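Local coordinates for protein apoptosis regulator Bcl-2 homolog (Murid herpesvirus 4, PDB 4MI8) that protects infected cells from apoptosis and inhibits host autophagy by binding Beclin 1, and also interacts with the host proteins BAK1 and BAX, at residues Ser3-Ser7 with Asn131-Asp137; Ile15-Leu19 with Leu116-Thr121; Leu75-Phe80 with Gly91-Val95; Phe18-Ser23 with Gly96-Glu101; Tyr10-Leu14 with Ala34-Val39. All coordinates share one frame; numbering follows the deposited sequence.

Interaction 1 of 5, residues Ser3-Ser7 with Asn131-Asp137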
# COMPACT_ATOMS: atom_id res chain seq x y z
N SER A 3 19.76 -0.96 8.26
CA SER A 3 18.32 -0.59 8.16
C SER A 3 17.70 -0.31 9.53
O SER A 3 17.99 -1.02 10.50
CB SER A 3 17.54 -1.72 7.52
OG SER A 3 16.82 -2.39 8.53
N HIS A 4 16.82 0.70 9.60
CA HIS A 4 16.14 1.10 10.85
C HIS A 4 14.85 1.85 10.59
O HIS A 4 14.54 2.22 9.45
CB HIS A 4 17.01 2.02 11.72
CG HIS A 4 18.51 1.79 11.58
ND1 HIS A 4 19.36 1.93 12.61
CD2 HIS A 4 19.29 1.44 10.47
CE1 HIS A 4 20.62 1.69 12.19
NE2 HIS A 4 20.57 1.38 10.88
N LYS A 5 14.13 2.16 11.66
CA LYS A 5 12.90 2.92 11.61
C LYS A 5 13.10 4.30 11.01
O LYS A 5 14.07 4.96 11.31
CB LYS A 5 12.32 3.02 13.03
CG LYS A 5 11.63 4.34 13.43
CD LYS A 5 10.27 4.14 14.10
CE LYS A 5 10.05 5.14 15.21
NZ LYS A 5 9.03 6.18 14.91
N LYS A 6 12.17 4.74 10.18
CA LYS A 6 12.23 6.09 9.65
C LYS A 6 11.08 6.94 10.15
O LYS A 6 10.12 6.45 10.69
CB LYS A 6 12.29 6.09 8.13
CG LYS A 6 13.46 5.33 7.56
CD LYS A 6 14.73 6.13 7.57
CE LYS A 6 15.89 5.28 7.11
NZ LYS A 6 17.20 5.56 7.76
N SER A 7 11.20 8.23 9.96
CA SER A 7 10.28 9.17 10.53
C SER A 7 9.00 9.26 9.75
O SER A 7 8.96 8.93 8.61
CB SER A 7 10.92 10.54 10.58
OG SER A 7 10.89 11.15 9.33
N ASN A 131 6.64 2.08 12.78
CA ASN A 131 7.09 1.16 13.83
C ASN A 131 7.42 -0.29 13.40
O ASN A 131 8.21 -0.94 14.07
CB ASN A 131 6.04 1.10 14.93
CG ASN A 131 6.63 1.25 16.31
OD1 ASN A 131 6.39 0.44 17.25
ND2 ASN A 131 7.41 2.31 16.47
N HIS A 132 6.82 -0.78 12.33
CA HIS A 132 6.95 -2.16 11.94
C HIS A 132 7.50 -2.38 10.55
O HIS A 132 7.11 -3.31 9.86
CB HIS A 132 5.60 -2.80 12.03
CG HIS A 132 5.16 -3.09 13.43
ND1 HIS A 132 4.39 -2.26 14.12
CD2 HIS A 132 5.39 -4.18 14.25
CE1 HIS A 132 4.14 -2.77 15.32
NE2 HIS A 132 4.75 -3.95 15.39
N PHE A 133 8.41 -1.54 10.12
CA PHE A 133 8.84 -1.56 8.75
C PHE A 133 10.08 -0.73 8.58
O PHE A 133 9.99 0.42 8.22
CB PHE A 133 7.72 -1.00 7.86
CG PHE A 133 7.85 -1.38 6.42
CD1 PHE A 133 8.88 -0.90 5.66
CD2 PHE A 133 6.96 -2.24 5.85
CE1 PHE A 133 9.01 -1.26 4.36
CE2 PHE A 133 7.09 -2.61 4.54
CZ PHE A 133 8.11 -2.12 3.79
N PRO A 134 11.24 -1.28 8.85
CA PRO A 134 12.42 -0.41 8.76
C PRO A 134 12.90 -0.29 7.36
O PRO A 134 12.52 -1.09 6.54
CB PRO A 134 13.48 -1.14 9.58
CG PRO A 134 12.85 -2.35 10.14
CD PRO A 134 11.79 -2.68 9.18
N LEU A 135 13.74 0.70 7.09
CA LEU A 135 14.27 0.93 5.72
C LEU A 135 15.80 1.08 5.73
O LEU A 135 16.38 1.31 6.79
CB LEU A 135 13.61 2.17 5.10
CG LEU A 135 12.11 2.08 4.87
CD1 LEU A 135 11.58 3.48 4.59
CD2 LEU A 135 11.85 1.14 3.70
N GLU A 136 16.38 1.00 4.56
CA GLU A 136 17.80 1.00 4.37
C GLU A 136 18.49 2.25 4.82
O GLU A 136 18.03 3.35 4.62
CB GLU A 136 18.14 0.75 2.91
CG GLU A 136 19.39 -0.08 2.69
CD GLU A 136 19.12 -1.56 2.44
OE1 GLU A 136 19.66 -2.09 1.46
OE2 GLU A 136 18.38 -2.19 3.21
N ASP A 137 19.64 2.02 5.42
CA ASP A 137 20.51 3.07 5.90
C ASP A 137 19.81 3.85 6.99
O ASP A 137 20.51 4.25 7.97
CB ASP A 137 21.13 3.86 4.72
CG ASP A 137 20.39 5.11 4.37
OD1 ASP A 137 20.08 5.90 5.25
OD2 ASP A 137 20.18 5.36 3.18
O HOH W 1 9.76 2.90 9.52

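Interaction 2 of 5, residues Ile15-Leu19 with Leu116-Thr121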
# COMPACT_ATOMS: atom_id res chain seq x y z
N ILE A 15 5.41 7.79 0.80
CA ILE A 15 4.08 7.38 0.34
C ILE A 15 3.61 8.11 -0.93
O ILE A 15 2.99 7.51 -1.90
CB ILE A 15 3.06 7.47 1.50
CG1 ILE A 15 3.35 6.37 2.56
CG2 ILE A 15 1.65 7.24 0.95
CD1 ILE A 15 2.93 6.71 3.97
N THR A 16 3.84 9.43 -0.93
CA THR A 16 3.42 10.21 -2.08
C THR A 16 4.26 9.78 -3.31
O THR A 16 3.73 9.67 -4.41
CB THR A 16 3.70 11.69 -1.84
OG1 THR A 16 3.07 12.12 -0.62
CG2 THR A 16 3.21 12.57 -3.07
N ALA A 17 5.57 9.58 -3.13
CA ALA A 17 6.41 9.20 -4.27
C ALA A 17 5.98 7.80 -4.72
O ALA A 17 5.91 7.55 -5.93
CB ALA A 17 7.85 9.24 -3.86
N PHE A 18 5.53 6.96 -3.77
CA PHE A 18 5.06 5.59 -4.10
C PHE A 18 3.83 5.72 -4.97
O PHE A 18 3.79 5.10 -6.03
CB PHE A 18 4.72 4.77 -2.89
CG PHE A 18 4.02 3.46 -3.19
CD1 PHE A 18 4.73 2.32 -3.63
CD2 PHE A 18 2.60 3.36 -3.08
CE1 PHE A 18 4.04 1.11 -3.87
CE2 PHE A 18 1.94 2.16 -3.31
CZ PHE A 18 2.64 1.04 -3.71
N LEU A 19 2.84 6.50 -4.53
CA LEU A 19 1.57 6.67 -5.30
C LEU A 19 1.79 7.36 -6.68
O LEU A 19 1.14 6.98 -7.69
CB LEU A 19 0.53 7.42 -4.50
CG LEU A 19 0.13 6.75 -3.17
CD1 LEU A 19 -0.76 7.72 -2.35
CD2 LEU A 19 -0.69 5.51 -3.44
N LEU A 116 -6.56 9.74 -1.76
CA LEU A 116 -5.89 8.44 -1.50
C LEU A 116 -4.59 8.64 -0.68
O LEU A 116 -4.38 7.97 0.34
CB LEU A 116 -5.63 7.71 -2.82
CG LEU A 116 -5.00 6.33 -2.62
CD1 LEU A 116 -5.91 5.41 -1.79
CD2 LEU A 116 -4.66 5.77 -4.00
N ASN A 117 -3.76 9.58 -1.14
CA ASN A 117 -2.52 9.94 -0.45
C ASN A 117 -2.74 10.25 1.02
O ASN A 117 -2.12 9.61 1.86
CB ASN A 117 -1.85 11.09 -1.16
CG ASN A 117 -0.36 11.30 -0.74
OD1 ASN A 117 0.16 10.70 0.18
ND2 ASN A 117 0.28 12.19 -1.41
N ASP A 118 -3.68 11.19 1.30
CA ASP A 118 -3.97 11.69 2.63
C ASP A 118 -4.40 10.60 3.55
O ASP A 118 -3.86 10.44 4.66
CB ASP A 118 -5.11 12.74 2.60
CG ASP A 118 -4.66 14.06 2.02
OD1 ASP A 118 -3.46 14.15 1.67
OD2 ASP A 118 -5.50 15.00 1.93
N CYS A 119 -5.43 9.89 3.09
CA CYS A 119 -5.96 8.73 3.79
C CYS A 119 -4.81 7.75 4.15
O CYS A 119 -4.61 7.43 5.38
CB CYS A 119 -7.02 8.03 2.93
SG CYS A 119 -7.54 6.41 3.59
N MET A 120 -4.03 7.33 3.12
CA MET A 120 -2.94 6.35 3.41
C MET A 120 -1.93 6.97 4.34
O MET A 120 -1.48 6.31 5.27
CB MET A 120 -2.25 5.81 2.15
CG MET A 120 -3.12 4.85 1.37
SD MET A 120 -2.27 4.32 -0.15
CE MET A 120 -1.01 3.27 0.60
N THR A 121 -1.58 8.23 4.10
CA THR A 121 -0.60 8.92 4.92
C THR A 121 -1.11 9.15 6.34
O THR A 121 -0.34 9.10 7.30
CB THR A 121 -0.20 10.28 4.31
OG1 THR A 121 0.29 10.07 2.98
CG2 THR A 121 0.87 10.95 5.15
O HOH W 2 2.11 12.08 2.05

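Interaction 3 of 5, residues Leu75-Phe80 with Gly91-Val95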
# COMPACT_ATOMS: atom_id res chain seq x y z
N LEU A 75 -11.51 -0.98 5.46
CA LEU A 75 -10.54 -1.98 5.05
C LEU A 75 -9.25 -1.85 5.83
O LEU A 75 -8.80 -2.84 6.42
CB LEU A 75 -10.23 -1.95 3.55
CG LEU A 75 -9.20 -3.04 3.08
CD1 LEU A 75 -9.62 -4.47 3.43
CD2 LEU A 75 -9.07 -2.88 1.60
N PHE A 76 -8.69 -0.62 5.92
CA PHE A 76 -7.35 -0.45 6.53
C PHE A 76 -7.41 -0.86 7.97
O PHE A 76 -6.53 -1.58 8.46
CB PHE A 76 -6.74 0.96 6.41
CG PHE A 76 -6.27 1.34 5.00
CD1 PHE A 76 -5.84 0.36 4.05
CD2 PHE A 76 -6.23 2.67 4.64
CE1 PHE A 76 -5.36 0.76 2.77
CE2 PHE A 76 -5.80 3.06 3.37
CZ PHE A 76 -5.35 2.11 2.44
N THR A 77 -8.45 -0.42 8.68
CA THR A 77 -8.56 -0.78 10.10
C THR A 77 -8.72 -2.32 10.33
O THR A 77 -8.06 -2.85 11.24
CB THR A 77 -9.60 0.11 10.88
OG1 THR A 77 -10.80 0.25 10.10
CG2 THR A 77 -9.02 1.56 11.16
N SER A 78 -9.52 -3.03 9.53
CA SER A 78 -9.58 -4.52 9.70
C SER A 78 -8.26 -5.18 9.44
O SER A 78 -7.79 -6.01 10.23
CB SER A 78 -10.74 -5.25 8.95
OG SER A 78 -10.81 -4.96 7.56
N LEU A 79 -7.59 -4.70 8.39
CA LEU A 79 -6.29 -5.21 8.05
C LEU A 79 -5.26 -5.12 9.23
O LEU A 79 -4.29 -5.90 9.27
CB LEU A 79 -5.85 -4.48 6.77
CG LEU A 79 -4.57 -4.72 6.06
CD1 LEU A 79 -4.58 -6.18 5.63
CD2 LEU A 79 -4.46 -3.74 4.87
N PHE A 80 -5.46 -4.21 10.21
CA PHE A 80 -4.48 -4.15 11.33
C PHE A 80 -5.06 -4.51 12.73
O PHE A 80 -4.34 -4.47 13.78
CB PHE A 80 -3.73 -2.82 11.33
CG PHE A 80 -2.84 -2.61 10.09
CD1 PHE A 80 -1.57 -3.16 10.03
CD2 PHE A 80 -3.28 -1.87 9.00
CE1 PHE A 80 -0.75 -2.98 8.92
CE2 PHE A 80 -2.45 -1.66 7.88
CZ PHE A 80 -1.19 -2.23 7.84
N GLY A 91 0.50 -5.39 2.32
CA GLY A 91 -0.89 -5.48 1.84
C GLY A 91 -1.57 -4.10 1.73
O GLY A 91 -2.32 -3.82 0.76
N PHE A 92 -1.36 -3.25 2.76
CA PHE A 92 -1.84 -1.87 2.79
C PHE A 92 -1.34 -1.12 1.51
O PHE A 92 -2.09 -0.40 0.79
CB PHE A 92 -1.33 -1.26 4.11
CG PHE A 92 -1.28 0.26 4.17
CD1 PHE A 92 -0.16 0.93 3.74
CD2 PHE A 92 -2.28 1.00 4.86
CE1 PHE A 92 -0.04 2.31 3.92
CE2 PHE A 92 -2.19 2.39 5.01
CZ PHE A 92 -1.05 3.05 4.54
N PHE A 93 -0.06 -1.27 1.24
CA PHE A 93 0.44 -0.58 0.06
C PHE A 93 -0.12 -1.18 -1.19
O PHE A 93 -0.25 -0.47 -2.18
CB PHE A 93 1.98 -0.58 0.04
CG PHE A 93 2.60 0.54 0.88
CD1 PHE A 93 2.51 1.88 0.44
CD2 PHE A 93 3.22 0.25 2.14
CE1 PHE A 93 3.04 2.89 1.24
CE2 PHE A 93 3.74 1.33 2.96
CZ PHE A 93 3.65 2.61 2.52
N ASP A 94 -0.38 -2.49 -1.21
CA ASP A 94 -0.86 -3.11 -2.50
C ASP A 94 -2.27 -2.70 -2.72
O ASP A 94 -2.75 -2.63 -3.87
CB ASP A 94 -0.85 -4.64 -2.42
CG ASP A 94 -1.03 -5.29 -3.77
OD1 ASP A 94 -0.59 -4.69 -4.79
OD2 ASP A 94 -1.57 -6.44 -3.85
N VAL A 95 -3.02 -2.54 -1.61
CA VAL A 95 -4.38 -1.95 -1.80
C VAL A 95 -4.30 -0.56 -2.44
O VAL A 95 -5.03 -0.26 -3.44
CB VAL A 95 -5.18 -1.92 -0.51
CG1 VAL A 95 -6.40 -1.02 -0.69
CG2 VAL A 95 -5.45 -3.39 -0.05

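Interaction 4 of 5, residues Phe18-Ser23 with Gly96-Glu101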
# COMPACT_ATOMS: atom_id res chain seq x y z
N PHE A 18 5.53 6.96 -3.77
CA PHE A 18 5.06 5.59 -4.10
C PHE A 18 3.83 5.72 -4.97
O PHE A 18 3.79 5.10 -6.03
CB PHE A 18 4.72 4.77 -2.89
CG PHE A 18 4.02 3.46 -3.19
CD1 PHE A 18 4.73 2.32 -3.63
CD2 PHE A 18 2.60 3.36 -3.08
CE1 PHE A 18 4.04 1.11 -3.87
CE2 PHE A 18 1.94 2.16 -3.31
CZ PHE A 18 2.64 1.04 -3.71
N LEU A 19 2.84 6.50 -4.53
CA LEU A 19 1.57 6.67 -5.30
C LEU A 19 1.79 7.36 -6.68
O LEU A 19 1.14 6.98 -7.69
CB LEU A 19 0.53 7.42 -4.50
CG LEU A 19 0.13 6.75 -3.17
CD1 LEU A 19 -0.76 7.72 -2.35
CD2 LEU A 19 -0.69 5.51 -3.44
N LYS A 20 2.66 8.35 -6.73
CA LYS A 20 2.90 9.08 -8.00
C LYS A 20 3.57 8.12 -8.95
O LYS A 20 3.21 8.07 -10.15
CB LYS A 20 3.75 10.35 -7.82
CG LYS A 20 3.11 11.42 -6.95
CD LYS A 20 3.91 12.73 -6.88
CE LYS A 20 3.06 13.78 -6.16
NZ LYS A 20 3.68 15.13 -5.79
N THR A 21 4.52 7.32 -8.43
CA THR A 21 5.24 6.34 -9.28
C THR A 21 4.28 5.33 -9.86
O THR A 21 4.33 5.09 -11.04
CB THR A 21 6.42 5.61 -8.56
OG1 THR A 21 7.44 6.53 -8.14
CG2 THR A 21 7.08 4.62 -9.47
N VAL A 22 3.41 4.70 -9.05
CA VAL A 22 2.53 3.66 -9.56
C VAL A 22 1.41 4.28 -10.39
O VAL A 22 0.80 3.62 -11.26
CB VAL A 22 1.94 2.71 -8.47
CG1 VAL A 22 3.05 2.06 -7.63
CG2 VAL A 22 0.92 3.43 -7.58
N SER A 23 1.12 5.57 -10.15
CA SER A 23 0.23 6.33 -11.04
C SER A 23 0.90 6.87 -12.32
O SER A 23 0.23 7.35 -13.23
CB SER A 23 -0.44 7.45 -10.28
OG SER A 23 -1.28 6.87 -9.32
N GLY A 96 -3.41 0.29 -1.91
CA GLY A 96 -3.24 1.65 -2.50
C GLY A 96 -2.74 1.56 -3.95
O GLY A 96 -3.12 2.38 -4.79
N ARG A 97 -1.88 0.58 -4.27
CA ARG A 97 -1.41 0.42 -5.63
C ARG A 97 -2.53 0.01 -6.56
O ARG A 97 -2.58 0.48 -7.69
CB ARG A 97 -0.31 -0.63 -5.73
CG ARG A 97 0.21 -0.82 -7.14
CD ARG A 97 1.43 -1.77 -7.26
NE ARG A 97 1.10 -3.15 -6.88
CZ ARG A 97 1.05 -4.18 -7.74
NH1 ARG A 97 1.35 -4.02 -9.02
NH2 ARG A 97 0.79 -5.40 -7.34
N TYR A 98 -3.42 -0.89 -6.08
CA TYR A 98 -4.58 -1.32 -6.85
C TYR A 98 -5.43 -0.08 -7.16
O TYR A 98 -5.73 0.15 -8.32
CB TYR A 98 -5.47 -2.33 -6.08
CG TYR A 98 -6.61 -2.84 -6.98
CD1 TYR A 98 -6.40 -3.92 -7.86
CD2 TYR A 98 -7.90 -2.24 -6.99
CE1 TYR A 98 -7.40 -4.40 -8.71
CE2 TYR A 98 -8.92 -2.72 -7.83
CZ TYR A 98 -8.65 -3.81 -8.69
OH TYR A 98 -9.59 -4.35 -9.56
N VAL A 99 -5.85 0.66 -6.13
CA VAL A 99 -6.67 1.85 -6.34
C VAL A 99 -6.06 2.76 -7.45
O VAL A 99 -6.70 3.01 -8.48
CB VAL A 99 -6.90 2.67 -5.08
CG1 VAL A 99 -7.69 3.94 -5.43
CG2 VAL A 99 -7.65 1.85 -4.05
N CYS A 100 -4.80 3.18 -7.28
CA CYS A 100 -4.14 3.95 -8.34
C CYS A 100 -4.22 3.29 -9.68
O CYS A 100 -4.43 3.97 -10.67
CB CYS A 100 -2.67 4.18 -8.07
SG CYS A 100 -2.40 5.23 -6.65
N GLU A 101 -3.98 2.01 -9.77
CA GLU A 101 -3.70 1.42 -11.05
C GLU A 101 -4.94 0.95 -11.78
O GLU A 101 -4.88 0.61 -12.94
CB GLU A 101 -2.68 0.29 -10.93
CG GLU A 101 -1.23 0.69 -10.77
CD GLU A 101 -0.27 -0.47 -10.72
OE1 GLU A 101 -0.66 -1.60 -10.50
OE2 GLU A 101 0.91 -0.27 -10.90

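Interaction 5 of 5, residues Tyr10-Leu14 with Ala34-Val39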
# COMPACT_ATOMS: atom_id res chain seq x y z
N TYR A 10 9.60 11.43 6.76
CA TYR A 10 10.15 10.69 5.64
C TYR A 10 9.09 9.81 4.94
O TYR A 10 9.02 9.75 3.69
CB TYR A 10 11.33 9.84 6.08
CG TYR A 10 11.94 9.18 4.90
CD1 TYR A 10 12.53 9.95 3.88
CD2 TYR A 10 11.84 7.82 4.72
CE1 TYR A 10 13.04 9.35 2.74
CE2 TYR A 10 12.37 7.21 3.60
CZ TYR A 10 12.96 7.97 2.62
OH TYR A 10 13.47 7.36 1.50
N TRP A 11 8.24 9.18 5.74
CA TRP A 11 7.27 8.27 5.24
C TRP A 11 6.19 8.95 4.47
O TRP A 11 5.73 8.38 3.49
CB TRP A 11 6.69 7.47 6.38
CG TRP A 11 7.45 6.18 6.62
CD1 TRP A 11 8.37 5.92 7.62
CD2 TRP A 11 7.38 4.95 5.80
NE1 TRP A 11 8.87 4.62 7.49
CE2 TRP A 11 8.30 3.98 6.43
CE3 TRP A 11 6.63 4.54 4.66
CZ2 TRP A 11 8.46 2.68 5.94
CZ3 TRP A 11 6.82 3.24 4.16
CH2 TRP A 11 7.71 2.33 4.78
N ALA A 12 5.80 10.17 4.88
CA ALA A 12 4.85 10.98 4.12
C ALA A 12 5.39 11.24 2.72
O ALA A 12 4.67 11.17 1.73
CB ALA A 12 4.58 12.34 4.83
N THR A 13 6.66 11.59 2.63
CA THR A 13 7.33 11.77 1.33
C THR A 13 7.31 10.48 0.49
O THR A 13 6.99 10.47 -0.73
CB THR A 13 8.80 12.21 1.57
OG1 THR A 13 8.75 13.53 2.08
CG2 THR A 13 9.64 12.22 0.30
N LEU A 14 7.63 9.38 1.16
CA LEU A 14 7.82 8.10 0.51
C LEU A 14 6.46 7.61 -0.00
O LEU A 14 6.34 7.10 -1.14
CB LEU A 14 8.38 7.14 1.58
CG LEU A 14 8.63 5.75 1.06
CD1 LEU A 14 9.32 5.83 -0.34
CD2 LEU A 14 9.41 4.93 2.13
N ALA A 34 17.51 8.05 -3.38
CA ALA A 34 17.25 7.24 -2.17
C ALA A 34 15.77 6.99 -1.99
O ALA A 34 15.37 5.93 -1.53
CB ALA A 34 17.76 7.98 -0.96
N VAL A 35 14.96 8.00 -2.33
CA VAL A 35 13.54 7.81 -2.27
C VAL A 35 13.16 6.82 -3.40
O VAL A 35 12.31 5.97 -3.22
CB VAL A 35 12.81 9.14 -2.49
CG1 VAL A 35 11.35 8.88 -2.85
CG2 VAL A 35 12.95 10.05 -1.24
N LEU A 36 13.76 6.97 -4.58
CA LEU A 36 13.41 6.06 -5.65
C LEU A 36 13.76 4.58 -5.26
O LEU A 36 13.11 3.60 -5.65
CB LEU A 36 14.17 6.47 -6.90
CG LEU A 36 13.87 5.60 -8.11
CD1 LEU A 36 12.35 5.63 -8.34
CD2 LEU A 36 14.66 6.06 -9.35
N VAL A 37 14.80 4.44 -4.45
CA VAL A 37 15.17 3.10 -3.95
C VAL A 37 14.02 2.49 -3.10
O VAL A 37 13.64 1.33 -3.31
CB VAL A 37 16.56 3.07 -3.28
CG1 VAL A 37 16.81 1.73 -2.55
CG2 VAL A 37 17.59 3.22 -4.37
N ASP A 38 13.51 3.28 -2.17
CA ASP A 38 12.52 2.82 -1.20
C ASP A 38 11.22 2.59 -1.89
O ASP A 38 10.53 1.61 -1.60
CB ASP A 38 12.39 3.83 -0.07
CG ASP A 38 13.60 3.79 0.85
OD1 ASP A 38 14.30 2.75 0.94
OD2 ASP A 38 13.88 4.79 1.51
N VAL A 39 10.90 3.47 -2.84
CA VAL A 39 9.71 3.31 -3.66
C VAL A 39 9.74 1.96 -4.35
O VAL A 39 8.79 1.19 -4.22
CB VAL A 39 9.54 4.45 -4.64
CG1 VAL A 39 8.56 4.01 -5.72
CG2 VAL A 39 9.02 5.71 -3.93

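Interaction 1 of 5, residues Ser3-Ser7 with Asn131-Asp137
Leu135 O is gripped twice by the start of the chain. It accepts the backbone N-H of His4, with His4 N 2.9 Å from Leu135 O. It also receives a CA-H...O contact from Ser3, whose CA lies 3.0 Å from Leu135 O. The return bond runs from Leu135 N to His4 O at 2.9 Å and is nearly straight, 170° at the hydrogen. A water carries the link further along the two segments. It accepts from Lys6 N and donates to Phe133 O.

Side chains close the flanks. Pro134 CB presses on the peptide of His4, 3.4 Å from His4 C. Lys6 lies over Leu135, with Lys6 CG 4.0 Å from Leu135 CD1. A bend in the Lys6 chain at chi2 (-81°) then sends its amine along the backbone of Glu136 and Asp137. The salt bridge there is long, 3.8 Å from Lys6 NZ to Asp137 OD1, and it lies at an exposed edge. Beneath, Leu135 and Phe133 turn inward and pack on Trp11 of helix 8-23.

His4 and Leu135 thus form a single antiparallel bridge, a hydrogen-bonded pair. It joins the segment before helix 8-23 to the tail after helix 111-126, two loops at the surface of an otherwise all-helical Bcl-2 fold.

Interaction 2 of 5, residues Ile15-Leu19 with Leu116-Thr121
Two helices of the Bcl-2 bundle, 8-23 and 111-126, pack here through Thr16, Leu19 and Ile15 on one side and Asn117, Met120 and Thr121 on the other. Their local axes come within 10.0 Å and run in roughly opposite directions, 138° apart.

The polar link is Asn117 ND2 to Thr16 OG1, 2.9 Å. Thr16 OG1 lies almost in the amide plane of Asn117, and the bond is fairly straight, 159° at the hydrogen. The extended first torsion of Asn117 (chi1 -165°) carries its amide across the gap to reach the threonine. Thr16 OG1 is also hydrogen-bonded to Ala12 O, one turn back in its own helix. A water donates to both Thr16 OG1 and Thr121 OG1, and so makes a second bridge between the helices. Thr121 OG1 in turn donates to Asn117 O, 2.7 Å away, approaching from above the carbonyl plane.

The apolar half lies beside this. Leu19 splits its branches. Its CD1 presses on the backbone of the other helix, 3.4 Å from Asn117 CA. Its CD2 reaches Met120, 3.8 Å from Met120 SD, and also touches Leu116 CD2. Ile15 CG2 sits against the polar cluster, 3.7 Å from Thr121 OG1. Trp109 covers Thr16, Leu19 and Asn117 from a loop.

The buried Asn117 amide is held by its bond to Thr16, while the shared water ties both threonine hydroxyls into one small network bordered by apolar side chains.

Interaction 3 of 5, residues Leu75-Phe80 with Gly91-Val95
The ring of Phe76 carries Phe92 on one of its faces. Phe92 CD2 stands 3.6 Å above the Phe76 plane, displaced toward the rim. The two rings are oblique, with planes 44° apart and centroids 4.7 Å from each other. Phe80 meets the same residue differently. Phe92 CB lies at the edge of the Phe80 ring, 3.9 Å from Phe80 CZ. Within its own helix, Phe92 has Phe93 CD2 at its ring edge.

These residues join helices 68-81 and 86-103 of the Bcl-2 fold, two helices that line the groove for BH3 peptides. The local axes are close to antiparallel, 161° apart. With CG opposite its backbone N (chi1 160°), Phe92 carries its ring over to the face of Phe76, while its CB stays at the Phe80 edge. Met120 of helix 111-126 touches both Phe76 and Phe92.

Leu79 CD2 lies against the Gly91-Phe92 backbone, 3.8 Å from Phe92 N. The bound Beclin 1 peptide rests on Leu75, Ser78, Leu79 and Val95. It also bonds to Ser78 through both the hydroxyl and the backbone carbonyl.

Leu75 and Val95, which both touch the peptide, also meet each other. They reach toward each other tip to tip, and Leu75 CD2 is 4.0 Å from Val95 CG1 and 4.0 Å from Val95 CG2.

Interaction 4 of 5, residues Phe18-Ser23 with Gly96-Glu101
Cys100 is the tight centre of this contact, wedged among Leu19, Val22 and Ser23. Its sulfur lies 3.6 Å from Leu19 CD2. Its CB meets Val22 CG2 at 3.7 Å. Ser23 presses on the same side chain, with Ser23 OG 3.3 Å from Cys100 CB. The Ser23 hydroxyl donates to Leu19 O at 2.9 Å, on the opposite face of that carbonyl from Ser23 N. The one carbonyl thus holds both the backbone and the side chain of Ser23.

Gly96 is one turn before Cys100, and Leu19 CD2 also approaches Gly96 O. The helices concerned are 8-23 and 86-103, the latter being the central hydrophobic helix of the Bcl-2 fold. Their local axes approach to 9.1 Å at an angle of 43°. Helix 86-103 widens into a pi-type turn at Val99 to Glu101.

Away from the cysteine the packing is looser. Phe18 CZ touches Arg97 CB at 3.9 Å, and Val22 CG1 lies over one face of the Phe18 ring. The Arg97 chain runs on past Val22 and bends at chi3 (65°). Its guanidinium forms a salt bridge with Asp94 through NH2. A second one, from Arg97 NH1 to Glu101 OE1, measures 3.5 Å. Glu101 is on the exposed side, where its CG rests against Val22 O.

Interaction 5 of 5, residues Tyr10-Leu14 with Ala34-Val39
Tyr10 reaches across to Val35 and Asp38 with the outer half of its ring. From CB the side chain runs out with CG trans to N (chi1 -175°), which aims the ring at helix 33-56. CB and the inner ring atoms stay on their own side. Farther out, CE1 meets the valine, with Tyr10 CE1 4.0 Å from Val35 CG2. On the other side of the ring's tip, Tyr10 CE2 lies 3.5 Å from Asp38 OD2. At the tip itself, Tyr10 OH donates to Asp38 OD2 in a short hydrogen bond of 2.6 Å.

The acceptor sits in the plane of the tyrosine ring, at its edge. It uses its anti lone pair, the one turned away from the other carboxylate oxygen. Ring and carboxylate planes are almost perpendicular, 82° apart. The bond helps to fix the rotation of the Asp38 carboxylate and would help to stabilise a negative charge there.

One turn on, Leu14 fills the apolar side. Its CD1 is 3.6 Å from Val39 CG2 and 3.7 Å from Asp38 CB, so the aspartate has an apolar base under its polar tip. Leu14 CD2 also touches Asp38 CB. The same methyl group lies over one face of the Trp11 ring, 3.7 Å above its plane. Leu135, from the tail of the chain, covers both Leu14 and Asp38.

Helices 8-23 and 33-56 cross steeply here, their local axes 72° apart. This is the packing of the first two helices of a Bcl-2 fold, with a tyrosine-aspartate hydrogen bond at one side of an apolar seam.

How the interactions relate
Helix 8-23 ties most of the contacts together. Interactions 5, 2 and 4 follow one another along it, and interactions 2 and 4 share Phe18 and Leu19. Their centres are 9 Å apart, and Leu116 CD2 touches Cys100 SG at 3.5 Å. Ala17 links interactions 2 and 5 by packing on Val35 and Val39. Interaction 1 lies at the surface, 11 Å between centres from interaction 5. The two meet where Leu135 CD1 lies 3.5 Å from Trp11 CZ2. Interaction 3 borders the peptide groove. Met120 and Phe93 connect it to interaction 2, with centres about 13 Å apart, while interaction 1 lies about 19 Å from it, centre to centre.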